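Local coordinates for NH(3)-dependent NAD(+) synthetase (PDB 3FIU), which belongs to the NAD synthase family of the HUP clan, with a parallel sheet flanked by helices, and holds adenosine monophosphate, pyrophosphate, magnesium and sodium ions, at residues 146-150 against 151-155; 183-186 against 187-191; 198-202 against 203-207; 207-210 against 211-214. All coordinates share one frame; numbering follows the deposited sequence.

Interaction 1: residues 146-150 against 151-155; sequences CEWYM and GYFTK. With MG (magnesium ion), chain E.
E147 and Y152 tie the end of helix 145-150 to the following loop in a Schellman motif: Y152 N donates to E147 O at 2.9 Å, and G151 N, on a residue with positive phi, reaches W148 O at 3.0 Å from well above the carbonyl plane. From this turn the side chain of E147 runs out to the magnesium site. Its CB lies 3.7 Å from Y152 O and CG passes the same carbonyl. The chain is extended beyond CG (chi2 169°), which carries the carboxylate to the ion: OE1 binds magnesium at 2.2 Å, and OE2 accepts a 2.6 Å bond from a water that is itself a magnesium ligand. The carboxylate is thus held directly and through water, which should limit its rotation; D41 is a further protein ligand, and adenosine monophosphate and pyrophosphate both touch E147. Past the turn, F153 folds back beside the helix end with CG between its backbone N and carbonyl carbon (chi1 61°). Its ring is nearly parallel to the six-membered ring of W148 (10°) but slid aside, so the two barely overlap, and K240 adds a cation-pi contact to F153. W148 CE3 comes to 3.3 Å from F153 CE2.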
loop_
_atom_site.group_PDB
_atom_site.type_symbol
_atom_site.label_atom_id
_atom_site.label_comp_id
_atom_site.label_asym_id
_atom_site.label_seq_id
_atom_site.Cartn_x
_atom_site.Cartn_y
_atom_site.Cartn_z
ATOM N N CYS A 146 -16.515 0.244 -11.098
ATOM C CA CYS A 146 -16.565 -1.216 -11.362
ATOM C C CYS A 146 -15.416 -1.981 -10.711
ATOM O O CYS A 146 -15.634 -2.952 -9.963
ATOM C CB CYS A 146 -16.587 -1.523 -12.852
ATOM S SG CYS A 146 -17.938 -0.719 -13.775
ATOM N N GLU A 147 -14.183 -1.564 -11.016
ATOM C CA GLU A 147 -13.004 -2.160 -10.380
ATOM C C GLU A 147 -13.088 -2.088 -8.863
ATOM O O GLU A 147 -12.827 -3.087 -8.177
ATOM C CB GLU A 147 -11.729 -1.491 -10.881
ATOM C CG GLU A 147 -11.653 -1.494 -12.373
ATOM C CD GLU A 147 -10.530 -0.600 -12.918
ATOM O OE1 GLU A 147 -9.815 -1.093 -13.795
ATOM O OE2 GLU A 147 -10.342 0.540 -12.455
ATOM N N TRP A 148 -13.468 -0.925 -8.346
ATOM C CA TRP A 148 -13.624 -0.759 -6.911
ATOM C C TRP A 148 -14.615 -1.801 -6.314
ATOM O O TRP A 148 -14.263 -2.610 -5.424
ATOM C CB TRP A 148 -14.009 0.690 -6.560
ATOM C CG TRP A 148 -13.621 1.012 -5.131
ATOM C CD1 TRP A 148 -14.462 1.227 -4.073
ATOM C CD2 TRP A 148 -12.280 1.088 -4.600
ATOM N NE1 TRP A 148 -13.727 1.456 -2.923
ATOM C CE2 TRP A 148 -12.390 1.384 -3.226
ATOM C CE3 TRP A 148 -10.998 0.954 -5.168
ATOM C CZ2 TRP A 148 -11.275 1.550 -2.402
ATOM C CZ3 TRP A 148 -9.870 1.110 -4.335
ATOM C CH2 TRP A 148 -10.027 1.400 -2.967
ATOM N N TYR A 149 -15.834 -1.815 -6.839
ATOM C CA TYR A 149 -16.844 -2.764 -6.362
ATOM C C TYR A 149 -16.441 -4.231 -6.487
ATOM O O TYR A 149 -16.736 -5.054 -5.597
ATOM C CB TYR A 149 -18.209 -2.532 -7.054
ATOM C CG TYR A 149 -19.328 -3.255 -6.330
ATOM C CD1 TYR A 149 -20.011 -2.647 -5.272
ATOM C CD2 TYR A 149 -19.673 -4.560 -6.674
ATOM C CE1 TYR A 149 -21.038 -3.336 -4.583
ATOM C CE2 TYR A 149 -20.710 -5.250 -6.002
ATOM C CZ TYR A 149 -21.361 -4.634 -4.953
ATOM O OH TYR A 149 -22.366 -5.325 -4.295
ATOM N N MET A 150 -15.795 -4.580 -7.592
ATOM C CA MET A 150 -15.422 -5.962 -7.834
ATOM C C MET A 150 -14.130 -6.325 -7.069
ATOM O O MET A 150 -13.701 -7.481 -7.071
ATOM C CB MET A 150 -15.242 -6.197 -9.327
ATOM C CG MET A 150 -16.505 -5.920 -10.161
ATOM S SD MET A 150 -17.681 -7.271 -9.879
ATOM C CE MET A 150 -16.984 -8.541 -10.933
ATOM N N GLY A 151 -13.528 -5.328 -6.423
ATOM C CA GLY A 151 -12.154 -5.466 -5.919
ATOM C C GLY A 151 -11.172 -5.971 -6.984
ATOM O O GLY A 151 -10.256 -6.756 -6.661
ATOM N N TYR A 152 -11.340 -5.536 -8.247
ATOM C CA TYR A 152 -10.427 -5.947 -9.317
ATOM C C TYR A 152 -9.257 -4.954 -9.369
ATOM O O TYR A 152 -9.144 -4.108 -10.293
ATOM C CB TYR A 152 -11.125 -6.071 -10.699
ATOM C CG TYR A 152 -10.323 -6.895 -11.715
ATOM C CD1 TYR A 152 -10.905 -7.388 -12.880
ATOM C CD2 TYR A 152 -8.966 -7.185 -11.498
ATOM C CE1 TYR A 152 -10.157 -8.144 -13.811
ATOM C CE2 TYR A 152 -8.215 -7.928 -12.416
ATOM C CZ TYR A 152 -8.812 -8.405 -13.573
ATOM O OH TYR A 152 -8.037 -9.148 -14.458
ATOM N N PHE A 153 -8.431 -5.049 -8.337
ATOM C CA PHE A 153 -7.226 -4.250 -8.183
ATOM C C PHE A 153 -6.360 -4.933 -7.136
ATOM O O PHE A 153 -6.843 -5.765 -6.359
ATOM C CB PHE A 153 -7.545 -2.794 -7.789
ATOM C CG PHE A 153 -8.267 -2.646 -6.465
ATOM C CD1 PHE A 153 -7.555 -2.631 -5.251
ATOM C CD2 PHE A 153 -9.652 -2.479 -6.431
ATOM C CE1 PHE A 153 -8.227 -2.467 -4.015
ATOM C CE2 PHE A 153 -10.335 -2.322 -5.213
ATOM C CZ PHE A 153 -9.610 -2.325 -3.994
ATOM N N THR A 154 -5.066 -4.615 -7.147
ATOM C CA THR A 154 -4.138 -5.187 -6.178
ATOM C C THR A 154 -4.101 -4.310 -4.940
ATOM O O THR A 154 -3.877 -3.083 -5.030
ATOM C CB THR A 154 -2.694 -5.247 -6.775
ATOM O OG1 THR A 154 -2.689 -6.040 -7.971
ATOM C CG2 THR A 154 -1.714 -5.865 -5.741
ATOM N N LYS A 155 -4.303 -4.915 -3.767
ATOM C CA LYS A 155 -4.187 -4.170 -2.516
ATOM C C LYS A 155 -2.750 -3.672 -2.375
ATOM O O LYS A 155 -1.828 -4.473 -2.454
ATOM C CB LYS A 155 -4.514 -5.077 -1.318
ATOM C CG LYS A 155 -4.805 -4.321 -0.034
ATOM C CD LYS A 155 -5.141 -5.335 1.082
ATOM C CE LYS A 155 -5.735 -4.631 2.288
ATOM N NZ LYS A 155 -6.211 -5.622 3.339
HETATM MG MG MG E . -8.270 -0.128 -15.026
HETATM O O HOH W 1 -7.881 1.091 -13.183
#

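Interaction 2: residues 183-186 against 187-191; sequences VPKN and ILDKA
D189 turns one face of its carboxylate to the backbone of K185 and an edge to that residue's ammonium group, one turn apart on the short helix 185-189. K185 O stands over the face, 3.3 Å from D189 CG, whereas K185 NZ lies close to the carboxylate plane and meets D189 OD2 at 2.9 Å on its syn lone pair, an i to i+4 salt bridge. The lysine chain is extended as far as CE, and a bend at chi4 (60°) then turns NZ to the acid. The other flat group, the amide of N186, has K190 CE 3.6 Å from its ND2 and displaced well to one side of the amide plane. ND2 itself is hydrogen-bonded to D73, and K190 NZ forms salt bridges with D70 and D73 and bonds to the carbonyl of G38. At the N-cap position, P184 O accepts a bond from L188 N at 3.2 Å, with a weak one from I187 N. The apolar side of the turn rests on two neighbouring helices: V183 and I187 touch A43 of helix 40-51, and P184 touches E76 and L77 of helix 68-81. V183 and I187 cross at about a right angle, CG1 of V183 to CG2 of I187 at 3.6 Å. P184 and I187 instead lie side by side, P184 CD 4.1 Å from I187 CD1.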
loop_
_atom_site.group_PDB
_atom_site.type_symbol
_atom_site.label_atom_id
_atom_site.label_comp_id
_atom_site.label_asym_id
_atom_site.label_seq_id
_atom_site.Cartn_x
_atom_site.Cartn_y
_atom_site.Cartn_z
ATOM N N VAL A 183 -9.128 10.895 -26.425
ATOM C CA VAL A 183 -8.161 9.855 -26.163
ATOM C C VAL A 183 -8.024 9.060 -27.468
ATOM O O VAL A 183 -9.023 8.839 -28.133
ATOM C CB VAL A 183 -8.665 8.973 -24.962
ATOM C CG1 VAL A 183 -8.014 7.621 -24.919
ATOM C CG2 VAL A 183 -8.482 9.714 -23.613
ATOM N N PRO A 184 -6.791 8.671 -27.870
ATOM C CA PRO A 184 -6.642 7.915 -29.122
ATOM C C PRO A 184 -7.582 6.726 -29.301
ATOM O O PRO A 184 -7.827 5.915 -28.380
ATOM C CB PRO A 184 -5.197 7.448 -29.071
ATOM C CG PRO A 184 -4.533 8.581 -28.394
ATOM C CD PRO A 184 -5.472 8.920 -27.259
ATOM N N LYS A 185 -8.090 6.637 -30.524
ATOM C CA LYS A 185 -9.048 5.609 -30.915
ATOM C C LYS A 185 -8.733 4.182 -30.462
ATOM O O LYS A 185 -9.645 3.483 -30.011
ATOM C CB LYS A 185 -9.225 5.653 -32.436
ATOM C CG LYS A 185 -10.169 4.608 -32.982
ATOM C CD LYS A 185 -10.379 4.799 -34.488
ATOM C CE LYS A 185 -11.215 3.662 -35.099
ATOM N NZ LYS A 185 -12.574 3.581 -34.458
ATOM N N ASN A 186 -7.483 3.715 -30.615
ATOM C CA ASN A 186 -7.176 2.340 -30.177
ATOM C C ASN A 186 -7.395 2.089 -28.692
ATOM O O ASN A 186 -7.761 0.973 -28.296
ATOM C CB ASN A 186 -5.771 1.875 -30.548
ATOM C CG ASN A 186 -5.670 0.370 -30.540
ATOM O OD1 ASN A 186 -6.419 -0.304 -31.239
ATOM N ND2 ASN A 186 -4.800 -0.171 -29.714
ATOM N N ILE A 187 -7.192 3.128 -27.888
ATOM C CA ILE A 187 -7.434 3.034 -26.435
ATOM C C ILE A 187 -8.942 2.960 -26.177
ATOM O O ILE A 187 -9.398 2.142 -25.370
ATOM C CB ILE A 187 -6.797 4.215 -25.714
ATOM C CG1 ILE A 187 -5.257 4.142 -25.907
ATOM C CG2 ILE A 187 -7.178 4.241 -24.198
ATOM C CD1 ILE A 187 -4.521 5.375 -25.350
ATOM N N LEU A 188 -9.707 3.798 -26.886
ATOM C CA LEU A 188 -11.179 3.738 -26.830
ATOM C C LEU A 188 -11.719 2.355 -27.196
ATOM O O LEU A 188 -12.667 1.887 -26.596
ATOM C CB LEU A 188 -11.817 4.804 -27.747
ATOM C CG LEU A 188 -11.614 6.297 -27.383
ATOM C CD1 LEU A 188 -12.307 7.223 -28.384
ATOM C CD2 LEU A 188 -12.074 6.615 -25.948
ATOM N N ASP A 189 -11.117 1.726 -28.200
ATOM C CA ASP A 189 -11.693 0.525 -28.810
ATOM C C ASP A 189 -11.202 -0.790 -28.236
ATOM O O ASP A 189 -11.847 -1.828 -28.461
ATOM C CB ASP A 189 -11.437 0.518 -30.330
ATOM C CG ASP A 189 -12.173 1.630 -31.055
ATOM O OD1 ASP A 189 -12.987 2.342 -30.432
ATOM O OD2 ASP A 189 -11.915 1.816 -32.264
ATOM N N LYS A 190 -10.064 -0.771 -27.540
ATOM C CA LYS A 190 -9.433 -2.015 -27.086
ATOM C C LYS A 190 -10.195 -2.622 -25.915
ATOM O O LYS A 190 -10.928 -1.929 -25.224
ATOM C CB LYS A 190 -7.942 -1.848 -26.753
ATOM C CG LYS A 190 -7.618 -1.070 -25.493
ATOM C CD LYS A 190 -6.084 -1.185 -25.087
ATOM C CE LYS A 190 -5.147 -0.563 -26.122
ATOM N NZ LYS A 190 -3.797 -0.179 -25.569
ATOM N N ALA A 191 -10.031 -3.926 -25.732
ATOM C CA ALA A 191 -10.580 -4.621 -24.566
ATOM C C ALA A 191 -9.872 -4.188 -23.271
ATOM O O ALA A 191 -8.627 -4.262 -23.205
ATOM C CB ALA A 191 -10.417 -6.156 -24.754
#

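Interaction 3: residues 198-202 against 203-207; sequences QGQTD and EDEMG. With NA (sodium ion), chain I.
The carbonyls of T201 and D202 open helix 202-206, T201 O taking E205 N at 3.0 Å and D202 O taking M206 N at 2.8 Å. Among the side chains, Q200 sends NE2 to E205 OE1 (2.8 Å); E205 OE1 lies close to the plane of the glutamine amide, whereas NE2 meets it from above the carboxylate plane, the two planes being 78° apart. Q200 OE1 bonds to L196 N, so both ends of the amide are engaged, consistent with the orientation modelled. T201 is the N-cap: with chi1 at 69°, OG1 lies between its own backbone N and carbonyl carbon and accepts a capping bond from D204 N at 3.2 Å. D202, the first helical residue, places its carboxylate in the pyrophosphate pocket, where it straddles the sodium ion unevenly, OD2 at 2.4 Å and OD1 at 2.9 Å. Y210 OH bonds to the same OD2, a second-shell contact that would steady the carboxylate on the metal. E203 OE2 is bonded to Y210 N. The M206 chain bends at its end, bringing CE to 3.4 Å from D202 O.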
loop_
_atom_site.group_PDB
_atom_site.type_symbol
_atom_site.label_atom_id
_atom_site.label_comp_id
_atom_site.label_asym_id
_atom_site.label_seq_id
_atom_site.Cartn_x
_atom_site.Cartn_y
_atom_site.Cartn_z
ATOM N N GLN A 198 -1.100 -12.016 -23.431
ATOM C CA GLN A 198 -1.702 -11.639 -24.692
ATOM C C GLN A 198 -3.119 -12.192 -24.805
ATOM O O GLN A 198 -3.351 -13.397 -24.647
ATOM C CB GLN A 198 -0.851 -12.126 -25.866
ATOM C CG GLN A 198 -1.190 -11.412 -27.165
ATOM C CD GLN A 198 -0.645 -12.119 -28.383
ATOM O OE1 GLN A 198 -1.032 -13.247 -28.682
ATOM N NE2 GLN A 198 0.256 -11.455 -29.100
ATOM N N GLY A 199 -4.068 -11.302 -25.066
ATOM C CA GLY A 199 -5.462 -11.708 -25.154
ATOM C C GLY A 199 -6.219 -11.734 -23.838
ATOM O O GLY A 199 -7.418 -12.030 -23.834
ATOM N N GLN A 200 -5.559 -11.436 -22.714
ATOM C CA GLN A 200 -6.288 -11.380 -21.439
ATOM C C GLN A 200 -7.301 -10.233 -21.463
ATOM O O GLN A 200 -6.982 -9.137 -21.900
ATOM C CB GLN A 200 -5.340 -11.241 -20.235
ATOM C CG GLN A 200 -6.067 -11.071 -18.900
ATOM C CD GLN A 200 -5.174 -10.580 -17.734
ATOM O OE1 GLN A 200 -4.424 -9.600 -17.855
ATOM N NE2 GLN A 200 -5.306 -11.236 -16.589
ATOM N N THR A 201 -8.535 -10.480 -21.024
ATOM C CA THR A 201 -9.509 -9.391 -20.937
ATOM C C THR A 201 -10.194 -9.404 -19.580
ATOM O O THR A 201 -10.457 -10.472 -19.006
ATOM C CB THR A 201 -10.612 -9.434 -22.050
ATOM O OG1 THR A 201 -11.466 -10.570 -21.819
ATOM C CG2 THR A 201 -9.998 -9.511 -23.452
ATOM N N ASP A 202 -10.486 -8.215 -19.063
ATOM C CA ASP A 202 -11.160 -8.098 -17.776
ATOM C C ASP A 202 -12.483 -8.892 -17.749
ATOM O O ASP A 202 -12.808 -9.548 -16.757
ATOM C CB ASP A 202 -11.493 -6.646 -17.493
ATOM C CG ASP A 202 -10.263 -5.793 -17.210
ATOM O OD1 ASP A 202 -9.111 -6.289 -17.303
ATOM O OD2 ASP A 202 -10.470 -4.603 -16.909
ATOM N N GLU A 203 -13.246 -8.798 -18.836
ATOM C CA GLU A 203 -14.574 -9.404 -18.861
ATOM C C GLU A 203 -14.504 -10.935 -18.829
ATOM O O GLU A 203 -15.303 -11.568 -18.117
ATOM C CB GLU A 203 -15.359 -8.878 -20.054
ATOM C CG GLU A 203 -15.686 -7.394 -19.902
ATOM C CD GLU A 203 -16.601 -6.900 -21.003
ATOM O OE1 GLU A 203 -16.577 -7.513 -22.095
ATOM O OE2 GLU A 203 -17.329 -5.912 -20.782
ATOM N N ASP A 204 -13.514 -11.512 -19.531
ATOM C CA ASP A 204 -13.237 -12.955 -19.491
ATOM C C ASP A 204 -12.804 -13.364 -18.105
ATOM O O ASP A 204 -13.123 -14.458 -17.632
ATOM C CB ASP A 204 -12.080 -13.333 -20.418
ATOM C CG ASP A 204 -12.513 -13.619 -21.832
ATOM O OD1 ASP A 204 -13.606 -13.179 -22.252
ATOM O OD2 ASP A 204 -11.730 -14.297 -22.538
ATOM N N GLU A 205 -12.025 -12.501 -17.466
ATOM C CA GLU A 205 -11.478 -12.808 -16.158
ATOM C C GLU A 205 -12.580 -12.817 -15.113
ATOM O O GLU A 205 -12.676 -13.741 -14.301
ATOM C CB GLU A 205 -10.414 -11.776 -15.796
ATOM C CG GLU A 205 -9.351 -12.335 -14.919
ATOM C CD GLU A 205 -8.328 -13.165 -15.685
ATOM O OE1 GLU A 205 -7.130 -12.953 -15.438
ATOM O OE2 GLU A 205 -8.703 -14.019 -16.520
ATOM N N MET A 206 -13.416 -11.787 -15.143
ATOM C CA MET A 206 -14.483 -11.670 -14.162
ATOM C C MET A 206 -15.654 -12.623 -14.445
ATOM O O MET A 206 -16.376 -12.971 -13.517
ATOM C CB MET A 206 -14.996 -10.240 -14.080
ATOM C CG MET A 206 -13.946 -9.218 -13.634
ATOM S SD MET A 206 -14.578 -7.555 -13.663
ATOM C CE MET A 206 -15.036 -7.312 -15.370
ATOM N N GLY A 207 -15.829 -13.035 -15.708
ATOM C CA GLY A 207 -17.006 -13.828 -16.132
ATOM C C GLY A 207 -18.292 -13.009 -16.256
ATOM O O GLY A 207 -19.407 -13.547 -16.254
HETATM NA NA NA I . -8.301 -3.679 -16.266
HETATM O O HOH W 2 -9.193 -4.099 -13.713
#

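Interaction 4: residues 207-210 against 211-214; sequences GVTY and QEID
T209 and E212 form a capping box at the start of helix 210-218. T209 N points almost straight at E212 OE1 (3.0 Å, N-H...O angle 174°), nearly in line with the carboxylate's C-O bond, while E212 N donates back to T209 OG1 at 3.1 Å. The threonine hydroxyl reaches the amide because OG1 takes the crowded position between backbone N and carbonyl carbon (chi1 67°). OG1 is also 3.1 Å from E212 OE1, though the placing of its proton is not settled. Behind the box the helix proper begins, with I213 N on T209 O and D214 N on Y210 O, the latter at 2.8 Å.

The apolar contact is made by V208, whose CG1 meets I213 CD1 at 3.9 Å, the side chains crossing at about a right angle. V208 and I213 also touch M150 of helix 145-150. The other methyl of V208, CG2, packs against the capping carboxylate, 3.5 Å from E212 OE1.

Polar ends reach neighbouring parts of the protein. Y210, tied to D202 through its hydroxyl, makes a cation-pi contact with K171; the two carboxylate oxygens of D214 accept from the backbone N atoms of K171 and S172. The box supplies acceptors to amides at the start of the helix, and because E212's carboxylate sits at a helix N-terminus, its negative charge would be expected to be stabilised by the helix dipole.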
loop_
_atom_site.group_PDB
_atom_site.type_symbol
_atom_site.label_atom_id
_atom_site.label_comp_id
_atom_site.label_asym_id
_atom_site.label_seq_id
_atom_site.Cartn_x
_atom_site.Cartn_y
_atom_site.Cartn_z
ATOM N N GLY A 207 -15.829 -13.035 -15.708
ATOM C CA GLY A 207 -17.006 -13.828 -16.132
ATOM C C GLY A 207 -18.292 -13.009 -16.256
ATOM O O GLY A 207 -19.407 -13.547 -16.254
ATOM N N VAL A 208 -18.135 -11.701 -16.383
ATOM C CA VAL A 208 -19.259 -10.765 -16.344
ATOM C C VAL A 208 -18.819 -9.526 -17.088
ATOM O O VAL A 208 -17.646 -9.153 -17.017
ATOM C CB VAL A 208 -19.747 -10.491 -14.891
ATOM C CG1 VAL A 208 -18.682 -9.786 -14.029
ATOM C CG2 VAL A 208 -21.021 -9.694 -14.878
ATOM N N THR A 209 -19.727 -8.924 -17.847
ATOM C CA THR A 209 -19.366 -7.800 -18.700
ATOM C C THR A 209 -19.415 -6.501 -17.913
ATOM O O THR A 209 -20.084 -6.406 -16.862
ATOM C CB THR A 209 -20.314 -7.664 -19.920
ATOM O OG1 THR A 209 -21.625 -7.311 -19.459
ATOM C CG2 THR A 209 -20.370 -8.941 -20.732
ATOM N N TYR A 210 -18.703 -5.491 -18.395
ATOM C CA TYR A 210 -18.808 -4.181 -17.760
ATOM C C TYR A 210 -20.213 -3.626 -17.836
ATOM O O TYR A 210 -20.634 -2.915 -16.928
ATOM C CB TYR A 210 -17.786 -3.167 -18.305
ATOM C CG TYR A 210 -16.405 -3.378 -17.693
ATOM C CD1 TYR A 210 -15.358 -3.977 -18.435
ATOM C CD2 TYR A 210 -16.152 -3.014 -16.352
ATOM C CE1 TYR A 210 -14.080 -4.190 -17.845
ATOM C CE2 TYR A 210 -14.899 -3.212 -15.777
ATOM C CZ TYR A 210 -13.871 -3.792 -16.521
ATOM O OH TYR A 210 -12.636 -3.959 -15.912
ATOM N N GLN A 211 -20.944 -3.940 -18.903
ATOM C CA GLN A 211 -22.310 -3.412 -19.014
ATOM C C GLN A 211 -23.183 -3.977 -17.891
ATOM O O GLN A 211 -23.968 -3.239 -17.277
ATOM C CB GLN A 211 -22.942 -3.687 -20.382
ATOM C CG GLN A 211 -24.190 -2.800 -20.637
ATOM C CD GLN A 211 -23.913 -1.309 -20.406
ATOM O OE1 GLN A 211 -23.000 -0.732 -21.011
ATOM N NE2 GLN A 211 -24.687 -0.684 -19.512
ATOM N N GLU A 212 -23.004 -5.268 -17.616
ATOM C CA GLU A 212 -23.673 -5.939 -16.495
ATOM C C GLU A 212 -23.283 -5.339 -15.156
ATOM O O GLU A 212 -24.159 -5.016 -14.354
ATOM C CB GLU A 212 -23.433 -7.450 -16.528
ATOM C CG GLU A 212 -24.274 -8.140 -17.590
ATOM C CD GLU A 212 -23.819 -9.551 -17.915
ATOM O OE1 GLU A 212 -22.602 -9.812 -17.991
ATOM O OE2 GLU A 212 -24.701 -10.413 -18.109
ATOM N N ILE A 213 -21.979 -5.153 -14.912
ATOM C CA ILE A 213 -21.581 -4.527 -13.649
ATOM C C ILE A 213 -22.159 -3.113 -13.541
ATOM O O ILE A 213 -22.667 -2.732 -12.486
ATOM C CB ILE A 213 -20.021 -4.533 -13.411
ATOM C CG1 ILE A 213 -19.432 -5.957 -13.519
ATOM C CG2 ILE A 213 -19.668 -3.872 -12.063
ATOM C CD1 ILE A 213 -17.923 -5.961 -13.787
ATOM N N ASP A 214 -22.116 -2.342 -14.635
ATOM C CA ASP A 214 -22.582 -0.965 -14.610
ATOM C C ASP A 214 -24.100 -0.947 -14.301
ATOM O O ASP A 214 -24.572 -0.135 -13.502
ATOM C CB ASP A 214 -22.398 -0.270 -15.966
ATOM C CG ASP A 214 -20.958 0.216 -16.225
ATOM O OD1 ASP A 214 -20.088 0.121 -15.327
ATOM O OD2 ASP A 214 -20.726 0.742 -17.347
#

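How the interactions relate
The four contacts follow in series along the chain, and the last two share G207. Interactions 1, 3 and 4 form one group, centres about 12 to 14 Å apart: helices 145-150, 202-206 and 210-218 meet there, with M150 packed on M206, V208 and I213, and Y152 on E205 and M206. Interactions 3 and 4 are also joined through Y210. Interaction 2, on helix 185-189, stands aside, about 22 Å from interaction 1 between centres, and touches the group only where A191 meets T201. The end of helix 145-150 and the start of helix 202-206 each bring an acid to the bound pyrophosphate, E147 also binding magnesium and D202 sodium.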